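PDB 1FBN: fibrillarin-like rRNA/tRNA 2'-O-methyltransferase from Methanocaldococcus jannaschii, which probably transfers a methyl group from S-adenosyl-L-methionine to ribose 2'-hydroxyls of rRNA and tRNA at sites chosen by a guide RNA. Local coordinates for residues Tyr80-Val92 and Ile110-Ile124. Residues are numbered along the deposited sequence; the frame is centred on the assembly and turned at random.
Sequences YLGASAGTTPSHV and IMRELLDACAERENI
Gly86 lies against Leu114, whose CD1 comes within 3.6 Å of the glycine CA; Leu114 reaches it because its CG stands anti to the backbone N (chi1 179°). A beta carbon at Gly86 would collide with the methyl of Ala117 and, at phi 114°, jam against Ala85 O, so glycine suits both neighbour and backbone. Cys118 continues the apolar seam, its SG 4.2 Å from Pro89 CB; Ile124 CD1 joins it 4.5 Å from Pro89 CB, and also approaches Pro89 O. At the other end Ile110 lays CG2 near Ser84 O and CD1 against Ala83 CB. Arg121, extended from CG to NE, runs alongside Ser90 of helix 87-95: Ser90 CB lies over one guanidinium face, offset toward its rim, and Arg121 NE makes a weak, bent bond to Ser90 O (3.2 Å, 128°). Arg121 NH2 forms a salt bridge with Asp94 OD1. A leucine in its place would probably leave Asp94 without this cationic mate and Ser90 O without its side-chain donor.

Further out, Ser84 OG accepts from Gly86 N (3.0 Å) in an ST turn, steadying the loop after the first strand of the Rossmann-like methyltransferase sheet; Thr87 and Thr88 beyond it are predicted to bind S-adenosyl-L-methionine. Chemically, methyl and methylene groups of 110-118 meet the 83-86 backbone, burying Ser84 O without a partner, and the one hydrogen bond across is Arg121's weak one.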
loop_
_atom_site.group_PDB
_atom_site.type_symbol
_atom_site.label_atom_id
_atom_site.label_comp_id
_atom_site.label_asym_id
_atom_site.label_seq_id
_atom_site.Cartn_x
_atom_site.Cartn_y
_atom_site.Cartn_z
ATOM N N TYR A 80 2.425 -7.501 -1.466
ATOM C CA TYR A 80 2.710 -6.207 -2.077
ATOM C C TYR A 80 3.123 -6.387 -3.536
ATOM O O TYR A 80 4.129 -7.035 -3.836
ATOM C CB TYR A 80 3.818 -5.490 -1.284
ATOM C CG TYR A 80 4.001 -4.030 -1.636
ATOM C CD1 TYR A 80 4.612 -3.649 -2.833
ATOM C CD2 TYR A 80 3.540 -3.025 -0.781
ATOM C CE1 TYR A 80 4.755 -2.302 -3.178
ATOM C CE2 TYR A 80 3.680 -1.671 -1.114
ATOM C CZ TYR A 80 4.286 -1.321 -2.315
ATOM O OH TYR A 80 4.410 0.005 -2.663
ATOM N N LEU A 81 2.349 -5.788 -4.436
ATOM C CA LEU A 81 2.611 -5.876 -5.869
ATOM C C LEU A 81 2.888 -4.490 -6.450
ATOM O O LEU A 81 2.149 -3.541 -6.189
ATOM C CB LEU A 81 1.404 -6.504 -6.579
ATOM C CG LEU A 81 0.827 -7.797 -5.985
ATOM C CD1 LEU A 81 -0.508 -8.131 -6.625
ATOM C CD2 LEU A 81 1.805 -8.941 -6.155
ATOM N N GLY A 82 3.963 -4.371 -7.223
ATOM C CA GLY A 82 4.287 -3.090 -7.825
ATOM C C GLY A 82 5.691 -2.594 -7.554
ATOM O O GLY A 82 6.243 -2.828 -6.475
ATOM N N ALA A 83 6.257 -1.893 -8.536
ATOM C CA ALA A 83 7.606 -1.335 -8.442
ATOM C C ALA A 83 7.735 -0.366 -7.274
ATOM O O ALA A 83 6.866 0.478 -7.046
ATOM C CB ALA A 83 7.977 -0.628 -9.745
ATOM N N SER A 84 8.830 -0.489 -6.538
ATOM C CA SER A 84 9.064 0.381 -5.397
ATOM C C SER A 84 10.531 0.427 -5.014
ATOM O O SER A 84 11.259 -0.554 -5.176
ATOM C CB SER A 84 8.241 -0.085 -4.189
ATOM O OG SER A 84 8.481 0.736 -3.053
ATOM N N ALA A 85 10.948 1.592 -4.526
ATOM C CA ALA A 85 12.313 1.808 -4.067
ATOM C C ALA A 85 12.352 1.592 -2.547
ATOM O O ALA A 85 13.383 1.809 -1.906
ATOM C CB ALA A 85 12.777 3.219 -4.425
ATOM N N GLY A 86 11.212 1.192 -1.981
ATOM C CA GLY A 86 11.130 0.926 -0.555
ATOM C C GLY A 86 10.252 1.839 0.282
ATOM O O GLY A 86 9.960 1.510 1.430
ATOM N N THR A 87 9.800 2.953 -0.292
ATOM C CA THR A 87 8.970 3.932 0.425
ATOM C C THR A 87 7.733 3.356 1.111
ATOM O O THR A 87 7.704 3.248 2.332
ATOM C CB THR A 87 8.545 5.105 -0.492
ATOM O OG1 THR A 87 9.711 5.730 -1.042
ATOM C CG2 THR A 87 7.760 6.143 0.290
ATOM N N THR A 88 6.715 2.989 0.335
ATOM C CA THR A 88 5.498 2.437 0.923
ATOM C C THR A 88 5.758 1.129 1.679
ATOM O O THR A 88 5.259 0.953 2.791
ATOM C CB THR A 88 4.373 2.275 -0.122
ATOM O OG1 THR A 88 4.096 3.552 -0.713
ATOM C CG2 THR A 88 3.095 1.752 0.529
ATOM N N PRO A 89 6.555 0.203 1.099
ATOM C CA PRO A 89 6.832 -1.058 1.799
ATOM C C PRO A 89 7.432 -0.861 3.193
ATOM O O PRO A 89 7.128 -1.616 4.106
ATOM C CB PRO A 89 7.811 -1.751 0.858
ATOM C CG PRO A 89 7.305 -1.341 -0.481
ATOM C CD PRO A 89 7.074 0.144 -0.282
ATOM N N SER A 90 8.265 0.160 3.374
ATOM C CA SER A 90 8.863 0.390 4.688
ATOM C C SER A 90 7.814 0.773 5.737
ATOM O O SER A 90 7.861 0.296 6.873
ATOM C CB SER A 90 9.973 1.443 4.615
ATOM O OG SER A 90 9.475 2.715 4.250
ATOM N N HIS A 91 6.855 1.608 5.342
ATOM C CA HIS A 91 5.796 2.040 6.250
ATOM C C HIS A 91 4.800 0.928 6.535
ATOM O O HIS A 91 4.291 0.818 7.650
ATOM C CB HIS A 91 5.079 3.279 5.705
ATOM C CG HIS A 91 5.850 4.550 5.886
ATOM N ND1 HIS A 91 6.555 5.149 4.864
ATOM C CD2 HIS A 91 6.022 5.339 6.971
ATOM C CE1 HIS A 91 7.125 6.254 5.313
ATOM N NE2 HIS A 91 6.817 6.392 6.589
ATOM N N VAL A 92 4.512 0.109 5.525
ATOM C CA VAL A 92 3.586 -1.008 5.696
ATOM C C VAL A 92 4.201 -2.007 6.682
ATOM O O VAL A 92 3.490 -2.594 7.498
ATOM C CB VAL A 92 3.273 -1.707 4.348
ATOM C CG1 VAL A 92 2.495 -2.993 4.582
ATOM C CG2 VAL A 92 2.468 -0.773 3.445
ATOM N N ILE A 110 15.321 -3.382 -9.455
ATOM C CA ILE A 110 14.323 -2.789 -8.567
ATOM C C ILE A 110 14.402 -3.511 -7.220
ATOM O O ILE A 110 14.323 -2.880 -6.164
ATOM C CB ILE A 110 12.887 -2.890 -9.131
ATOM C CG1 ILE A 110 12.710 -1.903 -10.284
ATOM C CG2 ILE A 110 11.865 -2.571 -8.039
ATOM C CD1 ILE A 110 11.330 -1.910 -10.868
HETATM N N MSE A 111 14.583 -4.829 -7.266
HETATM C CA MSE A 111 14.696 -5.627 -6.048
HETATM C C MSE A 111 15.968 -5.236 -5.294
HETATM O O MSE A 111 16.010 -5.266 -4.064
HETATM C CB MSE A 111 14.720 -7.127 -6.375
HETATM C CG MSE A 111 14.582 -8.032 -5.150
HETATM SE SE MSE A 111 13.004 -7.770 -4.312
HETATM C CE MSE A 111 12.033 -8.895 -5.218
ATOM N N ARG A 112 16.998 -4.854 -6.041
ATOM C CA ARG A 112 18.268 -4.445 -5.453
ATOM C C ARG A 112 18.056 -3.179 -4.618
ATOM O O ARG A 112 18.533 -3.082 -3.486
ATOM C CB ARG A 112 19.288 -4.183 -6.560
ATOM C CG ARG A 112 20.725 -4.131 -6.098
ATOM C CD ARG A 112 21.652 -3.856 -7.274
ATOM N NE ARG A 112 21.507 -4.854 -8.332
ATOM C CZ ARG A 112 21.894 -4.680 -9.595
ATOM N NH1 ARG A 112 22.457 -3.539 -9.977
ATOM N NH2 ARG A 112 21.709 -5.649 -10.482
ATOM N N GLU A 113 17.311 -2.225 -5.175
ATOM C CA GLU A 113 17.021 -0.969 -4.492
ATOM C C GLU A 113 16.101 -1.204 -3.300
ATOM O O GLU A 113 16.310 -0.638 -2.224
ATOM C CB GLU A 113 16.386 0.032 -5.457
ATOM C CG GLU A 113 17.254 0.342 -6.663
ATOM C CD GLU A 113 16.701 1.461 -7.527
ATOM O OE1 GLU A 113 15.459 1.610 -7.615
ATOM O OE2 GLU A 113 17.517 2.192 -8.127
ATOM N N LEU A 114 15.097 -2.056 -3.491
ATOM C CA LEU A 114 14.159 -2.374 -2.422
ATOM C C LEU A 114 14.893 -3.037 -1.254
ATOM O O LEU A 114 14.608 -2.758 -0.091
ATOM C CB LEU A 114 13.045 -3.286 -2.944
ATOM C CG LEU A 114 11.972 -3.754 -1.948
ATOM C CD1 LEU A 114 11.322 -2.573 -1.247
ATOM C CD2 LEU A 114 10.929 -4.575 -2.683
ATOM N N LEU A 115 15.857 -3.895 -1.579
ATOM C CA LEU A 115 16.654 -4.593 -0.576
ATOM C C LEU A 115 17.551 -3.651 0.222
ATOM O O LEU A 115 17.802 -3.887 1.402
ATOM C CB LEU A 115 17.498 -5.691 -1.234
ATOM C CG LEU A 115 16.930 -7.112 -1.218
ATOM C CD1 LEU A 115 15.471 -7.121 -1.616
ATOM C CD2 LEU A 115 17.750 -7.993 -2.135
ATOM N N ASP A 116 18.025 -2.583 -0.418
ATOM C CA ASP A 116 18.888 -1.608 0.248
ATOM C C ASP A 116 18.100 -0.681 1.178
ATOM O O ASP A 116 18.563 -0.334 2.268
ATOM C CB ASP A 116 19.664 -0.781 -0.782
ATOM C CG ASP A 116 20.588 -1.632 -1.647
ATOM O OD1 ASP A 116 21.180 -2.608 -1.130
ATOM O OD2 ASP A 116 20.725 -1.321 -2.850
ATOM N N ALA A 117 16.904 -0.294 0.743
ATOM C CA ALA A 117 16.047 0.590 1.522
ATOM C C ALA A 117 15.362 -0.122 2.689
ATOM O O ALA A 117 15.224 0.448 3.770
ATOM C CB ALA A 117 15.012 1.229 0.622
ATOM N N CYS A 118 14.926 -1.358 2.466
ATOM C CA CYS A 118 14.243 -2.134 3.502
ATOM C C CYS A 118 15.177 -3.130 4.168
ATOM O O CYS A 118 14.744 -4.162 4.691
ATOM C CB CYS A 118 13.027 -2.847 2.909
ATOM S SG CYS A 118 11.776 -1.700 2.305
ATOM N N ALA A 119 16.453 -2.760 4.188
ATOM C CA ALA A 119 17.537 -3.549 4.759
ATOM C C ALA A 119 17.219 -4.368 6.010
ATOM O O ALA A 119 17.068 -5.591 5.938
ATOM C CB ALA A 119 18.743 -2.644 5.020
ATOM N N GLU A 120 17.089 -3.693 7.146
ATOM C CA GLU A 120 16.843 -4.379 8.410
ATOM C C GLU A 120 15.394 -4.716 8.771
ATOM O O GLU A 120 15.127 -5.203 9.869
ATOM C CB GLU A 120 17.535 -3.621 9.547
ATOM C CG GLU A 120 19.024 -3.356 9.278
ATOM C CD GLU A 120 19.749 -2.726 10.454
ATOM O OE1 GLU A 120 20.131 -3.473 11.381
ATOM O OE2 GLU A 120 19.951 -1.490 10.448
ATOM N N ARG A 121 14.463 -4.456 7.853
ATOM C CA ARG A 121 13.049 -4.771 8.084
ATOM C C ARG A 121 12.832 -6.221 7.674
ATOM O O ARG A 121 12.444 -6.520 6.547
ATOM C CB ARG A 121 12.145 -3.824 7.289
ATOM C CG ARG A 121 12.134 -2.417 7.854
ATOM C CD ARG A 121 11.210 -1.478 7.101
ATOM N NE ARG A 121 10.796 -0.367 7.956
ATOM C CZ ARG A 121 11.603 0.601 8.382
ATOM N NH1 ARG A 121 12.881 0.613 8.024
ATOM N NH2 ARG A 121 11.147 1.527 9.218
ATOM N N GLU A 122 13.093 -7.119 8.615
ATOM C CA GLU A 122 12.994 -8.549 8.373
ATOM C C GLU A 122 11.616 -9.152 8.139
ATOM O O GLU A 122 11.521 -10.321 7.762
ATOM C CB GLU A 122 13.765 -9.305 9.450
ATOM C CG GLU A 122 15.255 -8.995 9.402
ATOM C CD GLU A 122 16.043 -9.671 10.501
ATOM O OE1 GLU A 122 16.219 -10.908 10.434
ATOM O OE2 GLU A 122 16.495 -8.961 11.427
ATOM N N ASN A 123 10.554 -8.373 8.347
ATOM C CA ASN A 123 9.202 -8.874 8.103
ATOM C C ASN A 123 8.811 -8.685 6.633
ATOM O O ASN A 123 7.710 -9.049 6.215
ATOM C CB ASN A 123 8.171 -8.243 9.048
ATOM C CG ASN A 123 8.135 -6.738 8.964
ATOM O OD1 ASN A 123 9.133 -6.093 8.636
ATOM N ND2 ASN A 123 6.980 -6.159 9.288
ATOM N N ILE A 124 9.728 -8.106 5.859
ATOM C CA ILE A 124 9.528 -7.905 4.426
ATOM C C ILE A 124 10.256 -9.046 3.714
ATOM O O ILE A 124 11.466 -9.222 3.873
ATOM C CB ILE A 124 10.100 -6.558 3.928
ATOM C CG1 ILE A 124 9.394 -5.387 4.610
ATOM C CG2 ILE A 124 9.918 -6.443 2.426
ATOM C CD1 ILE A 124 9.869 -4.028 4.136
#